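Local coordinates for protein magnesium transporter MgtE (Enterococcus faecalis, PDB 2OUX) that probably transports magnesium across the cell membrane as a homodimer, this chain being its cytosolic part with an N domain and a pair of CBS domains, at residues A90-L93 with A94-T98; K61-A64 with D65-D68; S118-S121 with S122-G126. All blocks are in the same frame, centred on the assembly; numbering follows the deposited sequence.

Interaction 1: A90-L93 with A94-T98; sequences ADML and AEMYT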
ATOM      1  N   ALA A  90      -6.787  19.058  22.580  1.00 40.48           N
ATOM      2  CA  ALA A  90      -5.877  18.084  23.163  1.00 41.81           C
ATOM      3  C   ALA A  90      -6.361  16.652  22.934  1.00 41.63           C
ATOM      4  O   ALA A  90      -5.587  15.787  22.527  1.00 42.15           O
ATOM      5  CB  ALA A  90      -5.707  18.355  24.663  1.00 40.43           C
ATOM      6  N   ASP A  91      -7.636  16.397  23.198  1.00 41.45           N
ATOM      7  CA  ASP A  91      -8.178  15.057  23.004  1.00 41.01           C
ATOM      8  C   ASP A  91      -8.054  14.617  21.548  1.00 40.03           C
ATOM      9  O   ASP A  91      -7.834  13.436  21.250  1.00 37.97           O
ATOM     10  CB  ASP A  91      -9.648  15.010  23.422  1.00 43.24           C
ATOM     11  CG  ASP A  91      -9.832  15.184  24.911  1.00 47.50           C
ATOM     12  OD1 ASP A  91      -8.874  14.882  25.656  1.00 49.10           O
ATOM     13  OD2 ASP A  91     -10.935  15.604  25.336  1.00 49.46           O
HETATM   14  N   MSE A  92      -8.196  15.584  20.648  1.00 38.07           N
HETATM   15  CA  MSE A  92      -8.121  15.339  19.220  1.00 37.74           C
HETATM   16  C   MSE A  92      -6.680  15.041  18.805  1.00 36.78           C
HETATM   17  O   MSE A  92      -6.444  14.188  17.950  1.00 35.76           O
HETATM   18  CB  MSE A  92      -8.676  16.556  18.469  1.00 41.10           C
HETATM   19  CG  MSE A  92      -8.840  16.369  16.972  1.00 46.14           C
HETATM   20 SE   MSE A  92      -7.212  16.695  15.985  1.00 54.74          SE
HETATM   21  CE  MSE A  92      -7.591  18.501  15.395  1.00 50.20           C
ATOM     22  N   LEU A  93      -5.719  15.739  19.414  1.00 35.33           N
ATOM     23  CA  LEU A  93      -4.313  15.510  19.097  1.00 34.20           C
ATOM     24  C   LEU A  93      -3.925  14.123  19.589  1.00 32.79           C
ATOM     25  O   LEU A  93      -3.130  13.430  18.955  1.00 30.25           O
ATOM     26  CB  LEU A  93      -3.414  16.560  19.761  1.00 35.43           C
ATOM     27  CG  LEU A  93      -3.330  17.951  19.119  1.00 36.45           C
ATOM     28  CD1 LEU A  93      -2.783  18.950  20.135  1.00 38.77           C
ATOM     29  CD2 LEU A  93      -2.453  17.902  17.868  1.00 38.29           C
ATOM     30  N   ALA A  94      -4.507  13.725  20.715  1.00 30.37           N
ATOM     31  CA  ALA A  94      -4.231  12.423  21.306  1.00 30.79           C
ATOM     32  C   ALA A  94      -4.841  11.269  20.510  1.00 31.26           C
ATOM     33  O   ALA A  94      -4.483  10.111  20.720  1.00 31.25           O
ATOM     34  CB  ALA A  94      -4.746  12.385  22.739  1.00 31.39           C
ATOM     35  N   GLU A  95      -5.756  11.580  19.599  1.00 32.47           N
ATOM     36  CA  GLU A  95      -6.403  10.544  18.797  1.00 34.00           C
ATOM     37  C   GLU A  95      -5.813  10.396  17.399  1.00 32.49           C
ATOM     38  O   GLU A  95      -6.032   9.388  16.741  1.00 33.94           O
ATOM     39  CB  GLU A  95      -7.907  10.821  18.680  1.00 34.40           C
ATOM     40  CG  GLU A  95      -8.694  10.588  19.953  1.00 38.17           C
ATOM     41  CD  GLU A  95      -8.490   9.195  20.519  1.00 42.65           C
ATOM     42  OE1 GLU A  95      -8.292   8.241  19.732  1.00 42.93           O
ATOM     43  OE2 GLU A  95      -8.539   9.048  21.757  1.00 45.43           O
HETATM   44  N   MSE A  96      -5.078  11.401  16.940  1.00 32.29           N
HETATM   45  CA  MSE A  96      -4.471  11.348  15.614  1.00 27.82           C
HETATM   46  C   MSE A  96      -3.364  10.309  15.634  1.00 26.13           C
HETATM   47  O   MSE A  96      -2.949   9.858  16.700  1.00 25.25           O
HETATM   48  CB  MSE A  96      -3.842  12.701  15.246  1.00 30.93           C
HETATM   49  CG  MSE A  96      -4.810  13.867  15.087  1.00 31.45           C
HETATM   50 SE   MSE A  96      -3.917  15.603  14.916  1.00 38.87          SE
HETATM   51  CE  MSE A  96      -3.016  15.338  13.219  1.00 33.70           C
ATOM     52  N   TYR A  97      -2.892   9.909  14.461  1.00 23.78           N
ATOM     53  CA  TYR A  97      -1.770   8.978  14.429  1.00 23.84           C
ATOM     54  C   TYR A  97      -0.577   9.802  14.886  1.00 23.41           C
ATOM     55  O   TYR A  97      -0.420  10.965  14.493  1.00 23.00           O
ATOM     56  CB  TYR A  97      -1.542   8.431  13.022  1.00 24.61           C
ATOM     57  CG  TYR A  97      -2.575   7.410  12.658  1.00 27.52           C
ATOM     58  CD1 TYR A  97      -2.626   6.184  13.324  1.00 28.96           C
ATOM     59  CD2 TYR A  97      -3.547   7.685  11.698  1.00 28.87           C
ATOM     60  CE1 TYR A  97      -3.622   5.253  13.046  1.00 32.99           C
ATOM     61  CE2 TYR A  97      -4.553   6.760  11.409  1.00 32.25           C
ATOM     62  CZ  TYR A  97      -4.583   5.549  12.090  1.00 32.92           C
ATOM     63  OH  TYR A  97      -5.573   4.635  11.826  1.00 36.59           O
ATOM     64  N   THR A  98       0.247   9.204  15.734  1.00 24.08           N
ATOM     65  CA  THR A  98       1.404   9.889  16.275  1.00 22.50           C
ATOM     66  C   THR A  98       2.240  10.686  15.275  1.00 24.54           C
ATOM     67  O   THR A  98       2.574  11.834  15.524  1.00 26.46           O
ATOM     68  CB  THR A  98       2.288   8.902  17.000  1.00 24.88           C
ATOM     69  OG1 THR A  98       1.469   8.125  17.891  1.00 23.03           O
ATOM     70  CG2 THR A  98       3.368   9.643  17.800  1.00 24.21           C
TER
HETATM   71  O   HOH W   1      -1.356  11.308  18.571  1.00 29.69           O

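Interaction 2: K61-A64 with D65-D68; sequences KELA and DMFD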
ATOM      1  N   LYS A  61     -12.067  11.906  18.329  1.00 35.48           N
ATOM      2  CA  LYS A  61     -11.561  10.803  17.518  1.00 35.05           C
ATOM      3  C   LYS A  61     -11.939  11.040  16.069  1.00 32.47           C
ATOM      4  O   LYS A  61     -11.093  10.979  15.182  1.00 34.21           O
ATOM      5  CB  LYS A  61     -12.154   9.462  17.955  1.00 37.52           C
ATOM      6  CG  LYS A  61     -11.698   8.978  19.308  1.00 41.12           C
ATOM      7  CD  LYS A  61     -12.248   7.585  19.599  1.00 45.42           C
ATOM      8  CE  LYS A  61     -11.999   7.168  21.054  1.00 47.50           C
ATOM      9  NZ  LYS A  61     -10.551   7.159  21.435  1.00 50.18           N
ATOM     10  N   GLU A  62     -13.215  11.310  15.829  1.00 27.69           N
ATOM     11  CA  GLU A  62     -13.689  11.548  14.474  1.00 28.03           C
ATOM     12  C   GLU A  62     -12.994  12.741  13.805  1.00 27.55           C
ATOM     13  O   GLU A  62     -12.672  12.700  12.620  1.00 26.43           O
ATOM     14  CB  GLU A  62     -15.208  11.751  14.487  1.00 25.99           C
ATOM     15  CG  GLU A  62     -15.942  10.557  15.094  1.00 27.69           C
ATOM     16  CD  GLU A  62     -17.441  10.767  15.222  1.00 26.02           C
ATOM     17  OE1 GLU A  62     -17.851  11.914  15.474  1.00 24.26           O
ATOM     18  OE2 GLU A  62     -18.204   9.782  15.094  1.00 25.31           O
ATOM     19  N   LEU A  63     -12.752  13.803  14.561  1.00 27.42           N
ATOM     20  CA  LEU A  63     -12.092  14.962  13.980  1.00 26.92           C
ATOM     21  C   LEU A  63     -10.624  14.636  13.696  1.00 24.35           C
ATOM     22  O   LEU A  63     -10.038  15.137  12.744  1.00 25.72           O
ATOM     23  CB  LEU A  63     -12.185  16.158  14.920  1.00 27.70           C
ATOM     24  CG  LEU A  63     -11.940  17.484  14.210  1.00 28.42           C
ATOM     25  CD1 LEU A  63     -13.086  17.768  13.252  1.00 27.88           C
ATOM     26  CD2 LEU A  63     -11.806  18.591  15.230  1.00 29.46           C
ATOM     27  N   ALA A  64     -10.044  13.785  14.524  1.00 23.93           N
ATOM     28  CA  ALA A  64      -8.653  13.385  14.348  1.00 26.28           C
ATOM     29  C   ALA A  64      -8.465  12.575  13.054  1.00 24.92           C
ATOM     30  O   ALA A  64      -7.457  12.719  12.366  1.00 25.21           O
ATOM     31  CB  ALA A  64      -8.193  12.572  15.551  1.00 22.66           C
ATOM     32  N   ASP A  65      -9.434  11.730  12.723  1.00 26.57           N
ATOM     33  CA  ASP A  65      -9.326  10.930  11.507  1.00 28.50           C
ATOM     34  C   ASP A  65      -9.155  11.852  10.307  1.00 28.09           C
ATOM     35  O   ASP A  65      -8.465  11.525   9.339  1.00 25.90           O
ATOM     36  CB  ASP A  65     -10.588  10.088  11.289  1.00 29.55           C
ATOM     37  CG  ASP A  65     -10.747   9.001  12.313  1.00 28.46           C
ATOM     38  OD1 ASP A  65      -9.736   8.364  12.662  1.00 30.89           O
ATOM     39  OD2 ASP A  65     -11.892   8.773  12.758  1.00 32.22           O
HETATM   40  N   MSE A  66      -9.809  13.002  10.375  1.00 27.43           N
HETATM   41  CA  MSE A  66      -9.735  13.950   9.287  1.00 29.42           C
HETATM   42  C   MSE A  66      -8.429  14.737   9.326  1.00 29.81           C
HETATM   43  O   MSE A  66      -7.761  14.875   8.299  1.00 30.12           O
HETATM   44  CB  MSE A  66     -10.923  14.915   9.330  1.00 31.38           C
HETATM   45  CG  MSE A  66     -10.835  16.011   8.278  1.00 35.23           C
HETATM   46 SE   MSE A  66     -12.102  17.436   8.544  1.00 45.95          SE
HETATM   47  CE  MSE A  66     -11.379  18.157  10.177  1.00 39.24           C
ATOM     48  N   PHE A  67      -8.061  15.252  10.498  1.00 29.94           N
ATOM     49  CA  PHE A  67      -6.826  16.020  10.601  1.00 30.78           C
ATOM     50  C   PHE A  67      -5.608  15.229  10.152  1.00 31.23           C
ATOM     51  O   PHE A  67      -4.711  15.789   9.526  1.00 32.72           O
ATOM     52  CB  PHE A  67      -6.628  16.563  12.015  1.00 33.67           C
ATOM     53  CG  PHE A  67      -7.107  17.976  12.174  1.00 35.79           C
ATOM     54  CD1 PHE A  67      -8.466  18.255  12.276  1.00 37.66           C
ATOM     55  CD2 PHE A  67      -6.209  19.036  12.136  1.00 35.69           C
ATOM     56  CE1 PHE A  67      -8.923  19.571  12.332  1.00 37.32           C
ATOM     57  CE2 PHE A  67      -6.658  20.350  12.190  1.00 38.38           C
ATOM     58  CZ  PHE A  67      -8.019  20.618  12.288  1.00 36.30           C
ATOM     59  N   ASP A  68      -5.585  13.931  10.448  1.00 29.97           N
ATOM     60  CA  ASP A  68      -4.476  13.083  10.024  1.00 28.50           C
ATOM     61  C   ASP A  68      -4.069  13.406   8.589  1.00 27.42           C
ATOM     62  O   ASP A  68      -2.905  13.304   8.239  1.00 28.79           O
ATOM     63  CB  ASP A  68      -4.855  11.592  10.061  1.00 28.06           C
ATOM     64  CG  ASP A  68      -4.856  11.017  11.451  1.00 25.99           C
ATOM     65  OD1 ASP A  68      -3.943  11.349  12.231  1.00 22.30           O
ATOM     66  OD2 ASP A  68      -5.764  10.213  11.752  1.00 26.46           O
TER
HETATM   67  O   HOH W   2      -8.947   8.864  15.301  1.00 35.24           O

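Interaction 3: S118-S121 with S122-G126; sequences SLLS and SEEAG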
ATOM      1  N   SER A 118       0.494  19.895  27.554  1.00 45.89           N
ATOM      2  CA  SER A 118       0.274  19.880  28.992  1.00 46.41           C
ATOM      3  C   SER A 118      -1.111  19.329  29.324  1.00 46.35           C
ATOM      4  O   SER A 118      -1.305  18.700  30.363  1.00 45.96           O
ATOM      5  CB  SER A 118       0.407  21.293  29.564  1.00 47.31           C
ATOM      6  OG  SER A 118      -0.695  22.104  29.187  1.00 48.73           O
ATOM      7  N   LEU A 119      -2.067  19.562  28.432  1.00 45.60           N
ATOM      8  CA  LEU A 119      -3.441  19.107  28.632  1.00 45.25           C
ATOM      9  C   LEU A 119      -3.619  17.594  28.521  1.00 45.37           C
ATOM     10  O   LEU A 119      -4.710  17.075  28.775  1.00 44.26           O
ATOM     11  CB  LEU A 119      -4.364  19.805  27.626  1.00 46.05           C
ATOM     12  CG  LEU A 119      -4.409  21.332  27.738  1.00 46.24           C
ATOM     13  CD1 LEU A 119      -5.135  21.938  26.554  1.00 47.03           C
ATOM     14  CD2 LEU A 119      -5.093  21.711  29.035  1.00 47.27           C
ATOM     15  N   LEU A 120      -2.550  16.888  28.151  1.00 45.99           N
ATOM     16  CA  LEU A 120      -2.609  15.436  27.993  1.00 45.44           C
ATOM     17  C   LEU A 120      -2.034  14.680  29.177  1.00 45.78           C
ATOM     18  O   LEU A 120      -1.073  15.122  29.802  1.00 45.96           O
ATOM     19  CB  LEU A 120      -1.849  15.001  26.739  1.00 45.01           C
ATOM     20  CG  LEU A 120      -2.270  15.534  25.373  1.00 45.19           C
ATOM     21  CD1 LEU A 120      -1.409  14.866  24.315  1.00 42.65           C
ATOM     22  CD2 LEU A 120      -3.744  15.253  25.119  1.00 44.58           C
ATOM     23  N   SER A 121      -2.616  13.521  29.465  1.00 47.06           N
ATOM     24  CA  SER A 121      -2.137  12.687  30.560  1.00 47.63           C
ATOM     25  C   SER A 121      -0.796  12.087  30.139  1.00 50.06           C
ATOM     26  O   SER A 121      -0.314  12.329  29.028  1.00 50.01           O
ATOM     27  CB  SER A 121      -3.126  11.554  30.858  1.00 46.57           C
ATOM     28  OG  SER A 121      -2.935  10.455  29.984  1.00 44.62           O
ATOM     29  N   SER A 122      -0.207  11.291  31.023  1.00 50.80           N
ATOM     30  CA  SER A 122       1.075  10.669  30.742  1.00 52.52           C
ATOM     31  C   SER A 122       0.973   9.649  29.611  1.00 52.52           C
ATOM     32  O   SER A 122       1.815   9.615  28.715  1.00 52.16           O
ATOM     33  CB  SER A 122       1.612   9.989  32.004  1.00 53.34           C
ATOM     34  OG  SER A 122       2.897   9.440  31.773  1.00 54.18           O
ATOM     35  N   GLU A 123      -0.062   8.820  29.661  1.00 52.33           N
ATOM     36  CA  GLU A 123      -0.266   7.800  28.643  1.00 52.26           C
ATOM     37  C   GLU A 123      -0.661   8.392  27.289  1.00 50.05           C
ATOM     38  O   GLU A 123      -0.303   7.859  26.242  1.00 48.95           O
ATOM     39  CB  GLU A 123      -1.350   6.824  29.094  1.00 55.08           C
ATOM     40  CG  GLU A 123      -1.626   5.718  28.091  1.00 59.41           C
ATOM     41  CD  GLU A 123      -3.072   5.268  28.108  1.00 62.88           C
ATOM     42  OE1 GLU A 123      -3.555   4.848  29.187  1.00 63.54           O
ATOM     43  OE2 GLU A 123      -3.726   5.337  27.041  1.00 63.28           O
ATOM     44  N   GLU A 124      -1.403   9.494  27.316  1.00 48.12           N
ATOM     45  CA  GLU A 124      -1.859  10.139  26.090  1.00 45.99           C
ATOM     46  C   GLU A 124      -0.743  10.834  25.320  1.00 43.90           C
ATOM     47  O   GLU A 124      -0.797  10.938  24.096  1.00 41.73           O
ATOM     48  CB  GLU A 124      -2.951  11.168  26.404  1.00 47.03           C
ATOM     49  CG  GLU A 124      -4.076  10.653  27.281  1.00 48.00           C
ATOM     50  CD  GLU A 124      -5.178  11.677  27.463  1.00 49.72           C
ATOM     51  OE1 GLU A 124      -4.856  12.866  27.678  1.00 50.43           O
ATOM     52  OE2 GLU A 124      -6.367  11.296  27.399  1.00 50.26           O
ATOM     53  N   ALA A 125       0.268  11.312  26.033  1.00 42.52           N
ATOM     54  CA  ALA A 125       1.363  12.014  25.380  1.00 41.09           C
ATOM     55  C   ALA A 125       2.602  11.149  25.175  1.00 40.66           C
ATOM     56  O   ALA A 125       3.513  11.532  24.435  1.00 41.30           O
ATOM     57  CB  ALA A 125       1.720  13.254  26.180  1.00 40.77           C
ATOM     58  N   GLY A 126       2.626   9.987  25.821  1.00 39.53           N
ATOM     59  CA  GLY A 126       3.765   9.083  25.722  1.00 38.92           C
ATOM     60  C   GLY A 126       4.438   8.909  24.368  1.00 39.04           C
ATOM     61  O   GLY A 126       5.596   9.289  24.201  1.00 37.31           O
TER

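Interaction 1: A90-L93 with A94-T98
Ala90 O accepts a hydrogen bond from Ala94 N at 2.9 Å, a regular i to i+4 helical bond with an N-H...O angle of 151°. Beyond it the pattern slackens. Met92 O receives weak bonds from both Glu95 N, at 3.2 Å, and Met96 N, while Leu93 O takes a third weak one, also from Met96 N. A water bridges the turn, donating to Leu93 O at 2.8 Å and to Met96 O at 2.9 Å and so linking the last carbonyl of the helix to one in the loop. At Met96 the backbone becomes extended (psi 166°), leading away from helix 86-93 toward Tyr97, the N-cap of helix 98-107. Glu95 lays its CG 3.2 Å from Asp91 O and sends its carboxylate outward to a salt bridge with Lys61 on helix 60-67; a long acidic chain suits this partly exposed corner.

The buried side is apolar. Met92 and Met96 are present as selenomethionine, and their SE atoms meet 3.6 Å apart with the two chains slanting across one another. Met92 CG stands anti to its backbone N (chi1 -172°), and bends further along the chain swing the selenium over to Met96. Leu93 runs alongside Met96, its CD2 4.0 Å from Met96 SE. The unbranched, pliable chain of methionine is well suited to following the irregular backbone while still reaching Phe67 and Ala64 of the neighbouring helix 60-67; Leu93 packs on Leu104 and Leu105 of helix 98-107. This corner joins consecutive helices of the N domain, and packing of large apolar side chains and a bridging water probably contribute to its shape alongside the weak peptide bonds.

Interaction 2: K61-A64 with D65-D68
Helix 60-67 of the MgtE N domain supplies this contact, two successive turns of one amphipathic helix. The i to i+4 ladder is well formed: Asp65 N donates to Lys61 O, Phe67 N to Leu63 O at 3.0 Å in a nearly straight bond (167°), and Asp68 N to Ala64 O at 2.9 Å.

Leu63 is the apolar centre. Its chi1 of -161° swings the isobutyl group beside its own carbonyl carbon, where it lies alongside both Met66 and Phe67, its CD1 3.5 Å from the terminal CE of Met66 (a selenomethionine) and its CG 4.1 Å from Phe67 CD1. The Phe67 ring turns its edge to Leu63 O, which lies in the ring plane. Ala64, small enough to let a neighbour come close, receives Met92 and Met96. Asp65 is exposed, its OD1 2.8 Å from a water that also lies near Lys61 O. Asp68 is buried, and its OD1 is satisfied by Asn100 ND2 and, probably, Tyr97 N.

In the main, carbon-rich residues hold the helix against helices 36-43, 48-57 and 86-93, whereas Asp68 brings a carboxylate to within about 5 Å of the magnesium ligand Asp99 (side chain to side chain).

Interaction 3: S118-S121 with S122-G126
Ser121 and Glu124 form a capping box at the start of helix 122-131, each side chain accepting from the other's backbone. Glu124 OE1 takes the N-H of Ser121 at 2.9 Å in an almost straight bond (171°), although the donor comes to the anti side of the carboxylate and stands 34° out of its plane. In return, Glu124 N donates to Ser121 OG at 3.2 Å. The first torsion of Ser121 (chi1 83°) places OG between its own N and carbonyl carbon, a crowded position but one that turns the hydroxyl over the opening turn. Serine suits the N-cap because its short side chain can replace the carbonyl that a preceding turn would have offered; glutamate, three residues on, is just long enough to fold back to the N-H of the cap. Ordinary helical bonding starts alongside, with Ala125 N donating to Ser121 O at 3.2 Å. The acidic residues Glu123 and Glu124 near a helix N-terminus would probably also interact favourably with the helix dipole.

An apolar layer lies beneath the box. Leu120, just ahead of the cap, and Ala125, four residues into the helix, occupy the positions of a hydrophobic staple, and Leu120 CD1 meets Ala125 CB at 4.0 Å. Leu120 and Glu124 pass at a slant, which brings OE1 beside the leucine as well as to the serine N-H. Farther out, Leu120 rests on Ala90 of helix 86-93, and Leu119 packs on Pro86 and Ala90, so the short connection from helix 110-118 is held against helix 86-93 while its polar face stays at the surface. Glu124 OE1, besides accepting from the cap, sits 3.4 Å from Leu120 CA and 3.7 Å from Leu120 CD2.

In the fold
All three contacts belong to the MgtE N domain, with interaction 1 in the middle. Its centre lies 8 Å from that of interaction 2, joined by the salt bridge of Glu95 OE2 to Lys61 NZ (2.8 Å) and by a probable hydrogen bond from Tyr97 N to Asp68 OD1 (2.9 Å). Toward interaction 3, 10 Å away between centres, the joint is one of packing: Ala90 O lies 3.2 Å from Leu120 CD2, and Ala90 CB meets Leu119 CB at 3.6 Å. Interactions 2 and 3 do not touch, their centres 18 Å and their nearest atoms about 8 Å apart. Met96 and Asp68 each approach a bound magnesium ion to about 7 Å, side chain to ion, whereas 118-126 lies away from the metal sites.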